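PDB 6QE7: anti-sigma-I factor RsgI3, which probably holds the sigma factor SigI3 inactive until polysaccharide such as pectin binds its extracellular PA14 pair, the part present here. Local coordinates for residues A120-S125 with E132-S137; V54-R57 with T61-F64. All coordinates share one frame; numbering follows the deposited sequence.

Interaction 1. Residues A120-S125 with E132-S137; sequences AKLMWS and EIIPSS
Ile134 lays its CG1 branch over one face of the Trp124 indole, in the short beta hairpin that ends one sheet of the first PA14 beta-sandwich. CG1 lies 3.9 Å from the centroid of the five-membered ring and only 16° off its normal, which identifies a CH-pi contact. The branch continues to CD1, which meets Leu122 CG at 3.8 Å, so one isoleucine fills the space between two residues of strand 119-125; Phe64 and Ile107 extend this apolar layer. Across the strand, Met123 CG touches Ile133 CD1 at 4.0 Å. Met123 CB also packs on the carbonyl of Glu132, although the CB bond itself points away from that segment.

The backbone ladder is short. Trp124 and Glu132 form an antiparallel hydrogen-bonded pair, with Trp124 N to Glu132 O at 3.0 Å and Glu132 N to Trp124 O at 3.1 Å. Beyond the non-hydrogen-bonded pair Met123 and Ile133, the second chain turns off, yet Ile134 N still reaches Leu122 O at 3.1 Å. A water lies within reach of both that carbonyl and Ile134 O.

At the polar edge, Glu132 runs alongside the indole, its first torsion (chi1 53°) setting CG between backbone N and carbonyl carbon. Beyond CG the chain is extended, and the carboxylate is nearly coplanar with the ring. Arg57 is a second partner of OE2. The in-plane bond, with Ile134 over one face, restrains the ring's rotation: Trp124 NE1 donates to the anti lone pair of Glu132 OE2, at 3.0 Å and 166°.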
# COMPACT_ATOMS: atom_id res chain seq x y z
N ALA A 120 3.15 -3.04 19.99
CA ALA A 120 3.56 -4.34 19.41
C ALA A 120 4.68 -4.92 20.28
O ALA A 120 5.76 -4.28 20.46
CB ALA A 120 3.99 -4.19 17.97
N LYS A 121 4.44 -6.14 20.70
CA LYS A 121 5.36 -6.93 21.57
C LYS A 121 5.33 -8.37 21.15
O LYS A 121 4.19 -8.91 20.92
CB LYS A 121 4.87 -6.90 23.01
CG LYS A 121 4.82 -5.50 23.59
CD LYS A 121 4.22 -5.36 24.94
CE LYS A 121 4.07 -3.88 25.22
NZ LYS A 121 4.15 -3.60 26.65
N LEU A 122 6.53 -8.95 21.07
CA LEU A 122 6.74 -10.37 20.72
C LEU A 122 7.45 -11.07 21.89
O LEU A 122 8.56 -10.68 22.19
CB LEU A 122 7.59 -10.46 19.45
CG LEU A 122 7.98 -11.86 19.02
CD1 LEU A 122 6.76 -12.67 18.68
CD2 LEU A 122 8.92 -11.83 17.83
N MET A 123 6.84 -12.11 22.44
CA MET A 123 7.37 -12.87 23.59
C MET A 123 7.48 -14.35 23.22
O MET A 123 7.05 -14.76 22.14
CB MET A 123 6.43 -12.67 24.77
CG MET A 123 6.26 -11.23 25.09
SD MET A 123 5.35 -10.94 26.53
CE MET A 123 3.67 -11.35 26.09
N TRP A 124 8.18 -15.12 24.05
CA TRP A 124 8.28 -16.58 23.90
C TRP A 124 8.42 -17.20 25.30
O TRP A 124 8.81 -16.51 26.19
CB TRP A 124 9.41 -17.03 22.99
CG TRP A 124 10.80 -16.81 23.47
CD1 TRP A 124 11.19 -16.13 24.59
CD2 TRP A 124 11.98 -17.11 22.73
NE1 TRP A 124 12.55 -15.99 24.58
CE2 TRP A 124 13.06 -16.63 23.49
CE3 TRP A 124 12.24 -17.81 21.56
CZ2 TRP A 124 14.37 -16.82 23.10
CZ3 TRP A 124 13.54 -17.99 21.17
CH2 TRP A 124 14.60 -17.48 21.93
N SER A 125 8.12 -18.48 25.40
CA SER A 125 8.15 -19.31 26.61
C SER A 125 8.40 -20.74 26.15
O SER A 125 8.22 -21.03 24.92
CB SER A 125 6.90 -19.14 27.43
OG SER A 125 5.81 -19.85 26.87
N GLU A 132 9.54 -14.35 28.34
CA GLU A 132 10.12 -13.00 28.21
C GLU A 132 9.79 -12.45 26.82
O GLU A 132 9.50 -13.28 25.95
CB GLU A 132 11.63 -13.16 28.45
CG GLU A 132 12.28 -14.19 27.58
CD GLU A 132 13.80 -14.27 27.60
OE1 GLU A 132 14.38 -13.71 28.52
OE2 GLU A 132 14.43 -14.93 26.69
N ILE A 133 9.87 -11.13 26.66
CA ILE A 133 10.24 -10.43 25.40
C ILE A 133 11.40 -11.15 24.71
O ILE A 133 12.47 -11.31 25.30
CB ILE A 133 10.61 -8.95 25.66
CG1 ILE A 133 9.45 -8.13 26.23
CG2 ILE A 133 11.15 -8.34 24.38
CD1 ILE A 133 8.34 -7.85 25.18
N ILE A 134 11.26 -11.50 23.44
CA ILE A 134 12.37 -12.23 22.79
C ILE A 134 13.53 -11.25 22.74
O ILE A 134 13.44 -10.21 22.09
CB ILE A 134 12.05 -12.80 21.40
CG1 ILE A 134 10.81 -13.69 21.40
CG2 ILE A 134 13.26 -13.55 20.83
CD1 ILE A 134 10.57 -14.43 20.09
N PRO A 135 14.70 -11.60 23.29
CA PRO A 135 15.80 -10.64 23.36
C PRO A 135 16.69 -10.59 22.13
O PRO A 135 16.62 -11.48 21.30
CB PRO A 135 16.56 -11.15 24.59
CG PRO A 135 16.40 -12.63 24.48
CD PRO A 135 14.98 -12.84 24.02
N SER A 136 17.49 -9.51 22.03
CA SER A 136 18.27 -9.18 20.83
C SER A 136 19.33 -10.23 20.61
O SER A 136 19.71 -10.42 19.46
CB SER A 136 18.92 -7.81 20.87
OG SER A 136 19.69 -7.66 22.04
N SER A 137 19.81 -10.85 21.68
CA SER A 137 20.89 -11.88 21.62
C SER A 137 20.40 -13.06 20.79
O SER A 137 21.25 -13.67 20.18
CB SER A 137 21.29 -12.39 22.98
OG SER A 137 20.14 -12.71 23.74
O HOH W 1 11.05 -9.31 20.81

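Interaction 2. Residues V54-R57 with T61-F64; sequences VEPR and TYTF
Tyr62 OH is approached by two successive backbone amides of the facing loop. Tyr58 N, just beyond residues 54-57, donates a hydrogen bond to it, and Arg57 N lies 3.1 Å from Tyr62 OH. The phenol oxygen is thus brought up to the turn of the chain before strand 60-69.

Tyr62 spans the gap by its length. The two backbones stay well apart, with Pro56 CA 8.4 Å from Tyr62 CA, and both CB bonds point toward the opposing segment. With CG anti to the carbonyl carbon (chi1 -80°), the tyrosine ring extends to the Pro56 ring, and the two side chains cross at about a right angle. Pro56 CG comes within 4.2 Å of Tyr62 CE1, but Pro56 CB is modelled too close to that same carbon for its spacing to be relied on; Leu99 also packs on the proline.

Trp124 meets the Tyr62 ring at about 30° between planes. Arg57 follows the proline, and its NH1 is hydrogen-bonded to Gln129 OE1 and also reaches Glu132. Because strand 53-54 belongs to one sheet and strand 60-69 to the other, the contact lies where the chain passes between the two sheets of the PA14 beta-sandwich.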
# COMPACT_ATOMS: atom_id res chain seq x y z
N VAL A 54 15.25 -16.10 14.33
CA VAL A 54 15.23 -16.30 15.79
C VAL A 54 16.01 -17.60 16.08
O VAL A 54 16.00 -18.49 15.17
CB VAL A 54 13.81 -16.29 16.34
CG1 VAL A 54 12.95 -17.40 15.76
CG2 VAL A 54 13.77 -16.35 17.85
N GLU A 55 16.73 -17.65 17.22
CA GLU A 55 17.59 -18.80 17.66
C GLU A 55 17.19 -19.23 19.06
O GLU A 55 17.52 -18.58 20.05
CB GLU A 55 19.06 -18.48 17.57
CG GLU A 55 19.95 -19.45 18.33
CD GLU A 55 21.41 -19.34 17.91
OE1 GLU A 55 21.66 -18.73 16.83
OE2 GLU A 55 22.29 -19.85 18.67
N PRO A 56 16.37 -20.28 19.22
CA PRO A 56 16.00 -20.68 20.56
C PRO A 56 17.25 -21.19 21.32
O PRO A 56 18.27 -21.57 20.70
CB PRO A 56 14.99 -21.81 20.32
CG PRO A 56 15.38 -22.34 18.97
CD PRO A 56 15.84 -21.16 18.16
N ARG A 57 17.19 -21.11 22.65
CA ARG A 57 18.33 -21.59 23.49
C ARG A 57 18.19 -23.11 23.71
O ARG A 57 19.26 -23.75 23.84
CB ARG A 57 18.35 -20.85 24.83
CG ARG A 57 18.46 -19.33 24.76
CD ARG A 57 17.93 -18.78 26.08
NE ARG A 57 18.44 -17.46 26.41
CZ ARG A 57 17.69 -16.34 26.53
NH1 ARG A 57 16.37 -16.37 26.37
NH2 ARG A 57 18.27 -15.19 26.83
N THR A 61 9.22 -27.34 23.08
CA THR A 61 7.95 -26.77 22.61
C THR A 61 7.95 -25.28 22.98
O THR A 61 7.58 -24.89 24.15
CB THR A 61 6.77 -27.65 23.07
OG1 THR A 61 6.93 -28.91 22.40
CG2 THR A 61 5.43 -27.04 22.72
N TYR A 62 8.21 -24.43 21.99
CA TYR A 62 8.10 -22.97 22.25
C TYR A 62 6.67 -22.54 22.05
O TYR A 62 5.96 -23.04 21.16
CB TYR A 62 9.08 -22.18 21.40
CG TYR A 62 10.48 -22.17 21.94
CD1 TYR A 62 11.40 -23.14 21.57
CD2 TYR A 62 10.87 -21.19 22.84
CE1 TYR A 62 12.69 -23.11 22.06
CE2 TYR A 62 12.14 -21.18 23.38
CZ TYR A 62 13.06 -22.12 22.96
OH TYR A 62 14.32 -22.09 23.47
N THR A 63 6.24 -21.62 22.90
CA THR A 63 5.05 -20.76 22.70
C THR A 63 5.59 -19.39 22.26
O THR A 63 6.48 -18.87 22.97
CB THR A 63 4.16 -20.76 23.94
OG1 THR A 63 3.85 -22.12 24.26
CG2 THR A 63 2.89 -19.93 23.79
N PHE A 64 5.16 -18.88 21.10
CA PHE A 64 5.28 -17.45 20.71
C PHE A 64 3.99 -16.73 21.07
O PHE A 64 2.82 -17.27 20.98
CB PHE A 64 5.56 -17.29 19.22
CG PHE A 64 6.92 -17.77 18.91
CD1 PHE A 64 7.18 -19.12 18.84
CD2 PHE A 64 7.96 -16.89 18.84
CE1 PHE A 64 8.45 -19.58 18.58
CE2 PHE A 64 9.23 -17.35 18.54
CZ PHE A 64 9.48 -18.69 18.43

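Interactions 1 and 2 have centres 10 Å apart and meet directly. Strands 119-125 and 60-69 are neighbours in one sheet, where a probable hydrogen bond of 2.9 Å runs from Thr63 N to Ser125 O. Trp124 CB packs against the Thr63 carbonyl beside it. One side-chain link is ionic: Arg57 NH1 of interaction 2 forms a salt bridge with Glu132 OE2 of interaction 1, although the modelled 2.4 Å is too short to be taken literally. Together they join the hairpin end of one sheet to the loop arriving from the other. Neither supplies a calcium ligand; the side chain of Lys121 in interaction 1 is about 13 Å from a bound calcium ion.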